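Local atomic coordinates of beta-galactosidase (Streptococcus pneumoniae, PDB entry 4CU9), a protein that hydrolyses beta-galactosides as a full-length enzyme, and is seen here through its carbohydrate-binding module, a calcium-containing domain that probably recognises galactose-type sugars. Residues 33-36 against 37-40; 154-158 against 159-163. All blocks are in the same frame, centred on the assembly; numbering follows the deposited sequence.

How the contacts relate
Contact 1 and contact 2 lie in one beta-sandwich domain, their centres about 19 Å apart and their nearest atoms about 8 Å apart, so they do not touch. Contact 1 is a 3-10 turn and the residues just after it, in the loop between strands 18-21 and 49-50, and includes Y37 and D40 of the five calcium-site residues. Contact 2 is the abrupt bend between strands 149-158 and 160-166. The strand 173-182 region links their surroundings: I177 and E178 complete the metal site of contact 1, while F181 packs on W163 of contact 2. The ethanediol at R162 belongs to contact 2 alone and is probably a crystallisation additive.

Contact 1. Residues 33-36 against 37-40; sequences DRVD and YLND. With CA (calcium ion), chain C.
A local contact round a 3-10 turn brings R34 against Y37 and V35 against L38, in the loop between strands 18-21 and 49-50 and beside a bound calcium ion. Two successive i to i+3 bonds define the turn: Y37 N donates to R34 O at 3.2 Å, and L38 N to V35 O at 3.0 Å. Beside these bonds, the aliphatic part of R34 lies alongside the tyrosine. R34 CB stands 3.7 Å from the centroid of the Y37 ring, a CH-pi contact over one face, and CG follows towards the CE2 side. The arginine chain bends at chi2 (-64°) and leads the guanidinium away from the ring, so the contact is made by CB and CG; the two planes are almost parallel (5°) but not stacked. R34 NH1 turns back to D33 O at 2.7 Å, and this bond helps to fix the long side chain. On the inner side the apolar V35 suits its buried place: its CG2 meets L38 CD1 at 3.8 Å.

D36 and N39 are joined through a water that donates to D36 OD1 and N39 OD1; D36 also bonds Y114, and N39 reaches N17 O through ND2. Y37 O, at 2.2 Å, and D40 OD1, at 2.4 Å, both bind the calcium, one a backbone carbonyl and the other a carboxylate, hard oxygen ligands that suit this ion. D42, I177, E178 and a water complete the site, and the other oxygen of D40 forms a salt bridge with R47. V35 and L38 pack against A19 of strand 18-21 and W49 of strand 49-50, while L38 shares a backbone bond with M179 of strand 173-182, tying the turn to the sandwich.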
loop_
_atom_site.group_PDB
_atom_site.type_symbol
_atom_site.label_atom_id
_atom_site.label_comp_id
_atom_site.label_asym_id
_atom_site.label_seq_id
_atom_site.Cartn_x
_atom_site.Cartn_y
_atom_site.Cartn_z
ATOM N N ASP A 33 5.282 2.246 -13.647
ATOM C CA ASP A 33 4.691 1.848 -12.359
ATOM C C ASP A 33 3.809 2.981 -11.861
ATOM O O ASP A 33 4.152 4.154 -12.024
ATOM C CB ASP A 33 5.767 1.554 -11.319
ATOM C CG ASP A 33 6.756 0.493 -11.761
ATOM O OD1 ASP A 33 6.409 -0.388 -12.582
ATOM O OD2 ASP A 33 7.855 0.510 -11.194
ATOM N N ARG A 34 2.668 2.640 -11.282
ATOM C CA ARG A 34 1.711 3.631 -10.802
ATOM C C ARG A 34 1.032 3.090 -9.554
ATOM O O ARG A 34 0.630 1.923 -9.510
ATOM C CB ARG A 34 0.612 3.918 -11.849
ATOM C CG ARG A 34 1.070 4.478 -13.193
ATOM C CD ARG A 34 1.711 5.861 -13.057
ATOM N NE ARG A 34 2.172 6.392 -14.369
ATOM C CZ ARG A 34 3.412 6.311 -14.862
ATOM N NH1 ARG A 34 4.428 5.742 -14.183
ATOM N NH2 ARG A 34 3.656 6.847 -16.058
ATOM N N VAL A 35 0.881 3.942 -8.550
ATOM C CA VAL A 35 0.222 3.525 -7.314
ATOM C C VAL A 35 -1.276 3.269 -7.564
ATOM O O VAL A 35 -1.906 2.459 -6.902
ATOM C CB VAL A 35 0.408 4.550 -6.200
ATOM C CG1 VAL A 35 -0.463 5.790 -6.437
ATOM C CG2 VAL A 35 0.095 3.940 -4.865
ATOM N N ASP A 36 -1.844 3.956 -8.539
ATOM C CA ASP A 36 -3.245 3.763 -8.860
ATOM C C ASP A 36 -3.523 2.367 -9.395
ATOM O O ASP A 36 -4.657 1.958 -9.406
ATOM C CB ASP A 36 -3.705 4.845 -9.846
ATOM C CG ASP A 36 -3.909 6.212 -9.151
ATOM O OD1 ASP A 36 -4.652 6.287 -8.140
ATOM O OD2 ASP A 36 -3.350 7.234 -9.612
ATOM N N TYR A 37 -2.500 1.620 -9.813
ATOM C CA TYR A 37 -2.700 0.241 -10.224
ATOM C C TYR A 37 -2.981 -0.693 -9.045
ATOM O O TYR A 37 -3.423 -1.822 -9.267
ATOM C CB TYR A 37 -1.500 -0.298 -11.006
ATOM C CG TYR A 37 -1.237 0.381 -12.328
ATOM C CD1 TYR A 37 -2.271 0.929 -13.058
ATOM C CD2 TYR A 37 0.050 0.468 -12.849
ATOM C CE1 TYR A 37 -2.052 1.568 -14.277
ATOM C CE2 TYR A 37 0.279 1.079 -14.092
ATOM C CZ TYR A 37 -0.783 1.629 -14.792
ATOM O OH TYR A 37 -0.624 2.281 -16.021
ATOM N N LEU A 38 -2.769 -0.214 -7.812
ATOM C CA LEU A 38 -3.039 -1.000 -6.617
ATOM C C LEU A 38 -4.512 -1.336 -6.385
ATOM O O LEU A 38 -4.809 -2.383 -5.808
ATOM C CB LEU A 38 -2.578 -0.292 -5.358
ATOM C CG LEU A 38 -1.084 -0.251 -5.051
ATOM C CD1 LEU A 38 -0.890 0.447 -3.720
ATOM C CD2 LEU A 38 -0.505 -1.639 -4.976
ATOM N N ASN A 39 -5.414 -0.452 -6.791
ATOM C CA ASN A 39 -6.847 -0.719 -6.571
ATOM C C ASN A 39 -7.725 -0.577 -7.780
ATOM O O ASN A 39 -8.860 -0.121 -7.664
ATOM C CB ASN A 39 -7.381 0.133 -5.411
ATOM C CG ASN A 39 -7.397 1.610 -5.730
ATOM O OD1 ASN A 39 -6.642 2.059 -6.568
ATOM N ND2 ASN A 39 -8.262 2.372 -5.056
ATOM N N ASP A 40 -7.233 -0.996 -8.934
ATOM C CA ASP A 40 -8.001 -0.862 -10.174
ATOM C C ASP A 40 -8.738 -2.146 -10.552
ATOM O O ASP A 40 -9.322 -2.246 -11.613
ATOM C CB ASP A 40 -7.085 -0.398 -11.312
ATOM C CG ASP A 40 -6.023 -1.386 -11.653
ATOM O OD1 ASP A 40 -5.868 -2.453 -11.016
ATOM O OD2 ASP A 40 -5.296 -1.112 -12.592
HETATM CA CA CA C . -4.161 -3.787 -10.060
HETATM O O HOH W 1 -6.330 4.818 -6.566
HETATM O O HOH W 2 -2.823 -3.870 -11.944
#

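Contact 2. Residues 154-158 against 159-163; sequences KAVKA and KAMRW. Unlike the reference sequence in segment 159-163: A160 (reference Val). With EDO (1,2-ethanediol), chain D.
Between A158 and A160 the chain bends sharply: the axes of segments 154-158 and 160-163 come no closer than 7.4 Å, with 116° between their N-to-C directions, and the two share no hydrogen bond. Inside this corner M161 has CG anti to the carbonyl carbon and bends again at chi2 (-73°), which brings its sulfur to the preceding strand. There M161 SD touches A158 CB at 3.7 Å and, more loosely, V156 CG2 at 4.2 Å. The flexible thioether fits this buried angle, and the single methyl of A158 lets the sulfur come close. V156, beta-branched and thus at home in a strand, presents its CG2 branch to the methionine. At the corner itself K159 is exposed, and its extended chain leads away from the bend, as suits a charged residue. M161 also packs on R102 and F68 of neighbouring strands.

Farther along, R162 uses two guanidinium nitrogens on one ethanediol molecule. R162 NH2 donates to ethanediol O2 at 2.8 Å in a nearly straight bond (175°), whereas R162 NH1 reaches ethanediol O1 at 3.0 Å in a more bent one. Y117 OH holds the same diol. R162 NE forms a salt bridge with E101, and W132 meets the arginine in a cation-pi contact. A diol held by an arginine beside aromatic residues is reminiscent of, and may only mimic, a sugar hydroxyl pair; no sugar site is established here. The bend carries strand 149-158, paired with 73-86 and 132-139, into strand 160-166, paired with 61-70 and 97-103, within the beta-sandwich of a galactose-binding domain.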
loop_
_atom_site.group_PDB
_atom_site.type_symbol
_atom_site.label_atom_id
_atom_site.label_comp_id
_atom_site.label_asym_id
_atom_site.label_seq_id
_atom_site.Cartn_x
_atom_site.Cartn_y
_atom_site.Cartn_z
ATOM N N LYS A 154 -9.147 -8.949 13.178
ATOM C CA LYS A 154 -10.298 -8.481 13.935
ATOM C C LYS A 154 -10.767 -7.135 13.336
ATOM O O LYS A 154 -9.959 -6.271 12.979
ATOM C CB LYS A 154 -9.958 -8.376 15.420
ATOM C CG LYS A 154 -11.073 -7.790 16.266
ATOM C CD LYS A 154 -10.816 -7.992 17.755
ATOM C CE LYS A 154 -11.965 -7.396 18.553
ATOM N NZ LYS A 154 -12.089 -7.990 19.907
ATOM N N ALA A 155 -12.084 -6.989 13.205
ATOM C CA ALA A 155 -12.667 -5.835 12.563
ATOM C C ALA A 155 -12.244 -4.519 13.220
ATOM O O ALA A 155 -12.226 -4.399 14.441
ATOM C CB ALA A 155 -14.181 -5.961 12.542
ATOM N N VAL A 156 -11.859 -3.556 12.392
ATOM C CA VAL A 156 -11.507 -2.227 12.833
ATOM C C VAL A 156 -12.215 -1.219 11.939
ATOM O O VAL A 156 -12.582 -1.508 10.786
ATOM C CB VAL A 156 -9.971 -1.966 12.774
ATOM C CG1 VAL A 156 -9.203 -2.889 13.736
ATOM C CG2 VAL A 156 -9.428 -2.159 11.376
ATOM N N LYS A 157 -12.412 -0.036 12.490
ATOM C CA LYS A 157 -12.929 1.110 11.762
ATOM C C LYS A 157 -11.776 2.014 11.373
ATOM O O LYS A 157 -10.896 2.292 12.198
ATOM C CB LYS A 157 -13.912 1.862 12.647
ATOM C CG LYS A 157 -15.203 1.089 12.879
ATOM C CD LYS A 157 -16.200 1.884 13.739
ATOM N N ALA A 158 -11.767 2.478 10.121
ATOM C CA ALA A 158 -10.702 3.316 9.630
ATOM C C ALA A 158 -11.090 4.062 8.352
ATOM O O ALA A 158 -11.936 3.615 7.556
ATOM C CB ALA A 158 -9.457 2.477 9.366
ATOM N N LYS A 159 -10.453 5.197 8.186
ATOM C CA LYS A 159 -10.567 6.005 6.973
ATOM C C LYS A 159 -9.454 5.673 5.986
ATOM O O LYS A 159 -9.516 6.058 4.804
ATOM C CB LYS A 159 -10.509 7.468 7.361
ATOM C CG LYS A 159 -11.783 7.899 8.067
ATOM C CD LYS A 159 -11.796 9.321 8.584
ATOM C CE LYS A 159 -13.098 9.493 9.393
ATOM N NZ LYS A 159 -13.425 10.865 9.869
ATOM N N ALA A 160 -8.432 4.978 6.472
ATOM C CA ALA A 160 -7.287 4.573 5.640
ATOM C C ALA A 160 -6.614 3.387 6.299
ATOM O O ALA A 160 -6.535 3.330 7.533
ATOM C CB ALA A 160 -6.276 5.699 5.487
ATOM N N MET A 161 -6.153 2.452 5.474
ATOM C CA MET A 161 -5.386 1.279 5.932
ATOM C C MET A 161 -4.129 1.250 5.091
ATOM O O MET A 161 -4.123 1.775 3.983
ATOM C CB MET A 161 -6.175 -0.013 5.719
ATOM C CG MET A 161 -7.454 -0.066 6.532
ATOM S SD MET A 161 -7.288 -0.329 8.303
ATOM C CE MET A 161 -6.486 -1.906 8.376
ATOM N N ARG A 162 -3.057 0.708 5.647
ATOM C CA ARG A 162 -1.843 0.505 4.895
ATOM C C ARG A 162 -1.099 -0.744 5.336
ATOM O O ARG A 162 -1.322 -1.309 6.419
ATOM C CB ARG A 162 -0.907 1.734 4.976
ATOM C CG ARG A 162 -0.133 1.855 6.263
ATOM C CD ARG A 162 0.704 3.090 6.299
ATOM N NE ARG A 162 1.592 3.063 7.434
ATOM C CZ ARG A 162 2.557 3.940 7.655
ATOM N NH1 ARG A 162 2.752 4.953 6.798
ATOM N NH2 ARG A 162 3.307 3.813 8.742
ATOM N N TRP A 163 -0.163 -1.126 4.480
ATOM C CA TRP A 163 0.819 -2.139 4.802
ATOM C C TRP A 163 2.163 -1.435 4.843
ATOM O O TRP A 163 2.586 -0.761 3.843
ATOM C CB TRP A 163 0.836 -3.258 3.757
ATOM C CG TRP A 163 -0.369 -4.108 3.766
ATOM C CD1 TRP A 163 -1.473 -3.942 3.035
ATOM C CD2 TRP A 163 -0.612 -5.220 4.623
ATOM N NE1 TRP A 163 -2.396 -4.904 3.336
ATOM C CE2 TRP A 163 -1.892 -5.703 4.325
ATOM C CE3 TRP A 163 0.127 -5.855 5.607
ATOM C CZ2 TRP A 163 -2.430 -6.830 4.946
ATOM C CZ3 TRP A 163 -0.429 -6.994 6.240
ATOM C CH2 TRP A 163 -1.689 -7.452 5.881
HETATM C C1 EDO D . 5.949 6.948 7.090
HETATM O O1 EDO D . 5.311 6.216 6.022
HETATM C C2 EDO D . 5.193 6.960 8.424
HETATM O O2 EDO D . 5.368 5.715 9.096
#